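Local coordinates for protein cytokinin riboside 5'-monophosphate phosphoribohydrolase (Corynebacterium glutamicum, PDB 5ZBL) that adopts a Rossmann-like alpha/beta fold built on a parallel sheet and belongs to the possible lysine decarboxylase family, at residues T14-S19 with D108-M113. Numbering follows the deposited sequence.
Sequences TVFTGS and DGFIAM. With PO4 (phosphate ion), chain G.
Thr-14 to Phe-16 and Phe-110 to Ala-112 pair as neighbouring parallel strands in the middle of the seven-stranded sheet of a Rossmann-like alpha/beta fold. Four backbone hydrogen bonds zip them together: Thr-14 N to Gly-109 O, Ile-111 N to Thr-14 O, Phe-16 N to Ile-111 O, and Met-113 N to Phe-16 O.

On the face bearing Thr-14, Phe-16, Phe-110 and Ala-112, the two phenyl rings lie at 22° to each other but are slid apart, with centroids 5.8 Å distant, so they hardly overlap. Phe-16 CZ instead meets Phe-110 CD1 at 3.7 Å, while Ala-112 CB sits near the plane of the Phe-16 ring, at its edge. Thr-14 runs alongside Phe-110, with CB and CG2 against CD1 and CE1, and its OG1 bonds to Met-103 O. Helix 117-130 touches both rings, Val-126 reaching each.

On the face of Val-15 and Ile-111, Met-113 can be followed outward from the strand end. Its CB lies 3.4 Å from Thr-17 OG1. CG, turned anti to its own carbonyl carbon (chi1 -55°), packs against Val-15 CG1 at 3.9 Å. At SD the chain bends (chi3 -47°), bringing CE back to Thr-17, where it touches CB and CG2 and places Met-113 CE 3.2 Å from Thr-17 OG1. That hydroxyl has its polar partner in the backbone O of Pro-114, the residue after Met-113.

Past Phe-16, residues 17-19 lead to a bound phosphate ion, probably from the crystallisation liquor, which Gly-118 N and Thr-119 OG1 also hold. Ser-19 grips a single phosphate oxygen twice, O1 accepting from Ser-19 N at 3.1 Å and from Ser-19 OG at 3.2 Å.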
# COMPACT_ATOMS: atom_id res chain seq x y z
N THR A 14 -2.48 8.18 -14.57
CA THR A 14 -3.21 8.07 -13.31
C THR A 14 -2.27 8.58 -12.27
O THR A 14 -1.14 8.12 -12.18
CB THR A 14 -3.62 6.61 -13.04
OG1 THR A 14 -4.56 6.22 -14.03
CG2 THR A 14 -4.30 6.45 -11.69
N VAL A 15 -2.72 9.55 -11.50
CA VAL A 15 -1.84 10.18 -10.53
C VAL A 15 -2.25 9.91 -9.09
O VAL A 15 -3.41 10.10 -8.74
CB VAL A 15 -1.71 11.68 -10.77
CG1 VAL A 15 -0.79 12.30 -9.73
CG2 VAL A 15 -1.09 11.89 -12.15
N PHE A 16 -1.32 9.42 -8.28
CA PHE A 16 -1.60 9.22 -6.85
C PHE A 16 -0.90 10.35 -6.10
O PHE A 16 0.32 10.56 -6.31
CB PHE A 16 -1.01 7.89 -6.36
CG PHE A 16 -1.41 6.68 -7.16
CD1 PHE A 16 -2.71 6.49 -7.58
CD2 PHE A 16 -0.48 5.67 -7.41
CE1 PHE A 16 -3.08 5.35 -8.31
CE2 PHE A 16 -0.85 4.51 -8.11
CZ PHE A 16 -2.14 4.36 -8.57
N THR A 17 -1.62 11.04 -5.22
CA THR A 17 -1.00 12.08 -4.44
C THR A 17 -1.78 12.46 -3.18
O THR A 17 -2.92 12.10 -3.00
CB THR A 17 -0.78 13.32 -5.32
OG1 THR A 17 0.06 14.28 -4.66
CG2 THR A 17 -2.11 13.95 -5.75
N GLY A 18 -1.14 13.17 -2.28
CA GLY A 18 -1.77 13.51 -0.99
C GLY A 18 -3.05 14.34 -0.99
O GLY A 18 -3.28 15.18 -1.88
N SER A 19 -3.87 14.12 0.02
CA SER A 19 -4.99 15.05 0.30
C SER A 19 -4.53 16.12 1.28
O SER A 19 -5.35 16.89 1.75
CB SER A 19 -6.19 14.32 0.89
OG SER A 19 -5.73 13.60 2.02
N ASP A 108 -2.85 5.07 -18.73
CA ASP A 108 -1.88 4.34 -19.54
C ASP A 108 -0.61 4.18 -18.79
O ASP A 108 0.29 3.49 -19.24
CB ASP A 108 -1.67 5.04 -20.88
CG ASP A 108 -2.96 5.03 -21.76
OD1 ASP A 108 -3.42 3.91 -22.16
OD2 ASP A 108 -3.52 6.13 -22.00
N GLY A 109 -0.55 4.80 -17.60
CA GLY A 109 0.64 4.82 -16.76
C GLY A 109 0.29 5.48 -15.43
O GLY A 109 -0.78 6.08 -15.30
N PHE A 110 1.21 5.35 -14.47
CA PHE A 110 1.01 5.73 -13.07
C PHE A 110 2.14 6.64 -12.62
O PHE A 110 3.31 6.37 -12.91
CB PHE A 110 1.01 4.48 -12.21
CG PHE A 110 -0.10 3.52 -12.53
CD1 PHE A 110 -1.40 3.79 -12.13
CD2 PHE A 110 0.16 2.35 -13.20
CE1 PHE A 110 -2.43 2.92 -12.44
CE2 PHE A 110 -0.87 1.45 -13.51
CZ PHE A 110 -2.16 1.75 -13.15
N ILE A 111 1.78 7.73 -11.92
CA ILE A 111 2.72 8.60 -11.26
C ILE A 111 2.31 8.71 -9.78
O ILE A 111 1.15 8.94 -9.45
CB ILE A 111 2.70 9.99 -11.86
CG1 ILE A 111 3.11 9.94 -13.34
CG2 ILE A 111 3.69 10.94 -11.18
CD1 ILE A 111 2.87 11.28 -14.04
N ALA A 112 3.29 8.54 -8.89
CA ALA A 112 3.07 8.75 -7.49
C ALA A 112 3.87 10.01 -7.13
O ALA A 112 5.10 10.06 -7.33
CB ALA A 112 3.48 7.52 -6.67
N MET A 113 3.12 11.01 -6.67
CA MET A 113 3.68 12.25 -6.18
C MET A 113 3.71 12.15 -4.66
O MET A 113 3.13 11.24 -4.08
CB MET A 113 2.78 13.42 -6.60
CG MET A 113 2.49 13.53 -8.10
SD MET A 113 2.04 15.21 -8.64
CE MET A 113 0.84 15.70 -7.42
P PO4 G . -3.27 10.28 1.35
O1 PO4 G . -3.19 11.70 1.84
O2 PO4 G . -4.61 10.08 0.67
O3 PO4 G . -2.19 10.04 0.32
O4 PO4 G . -3.13 9.39 2.53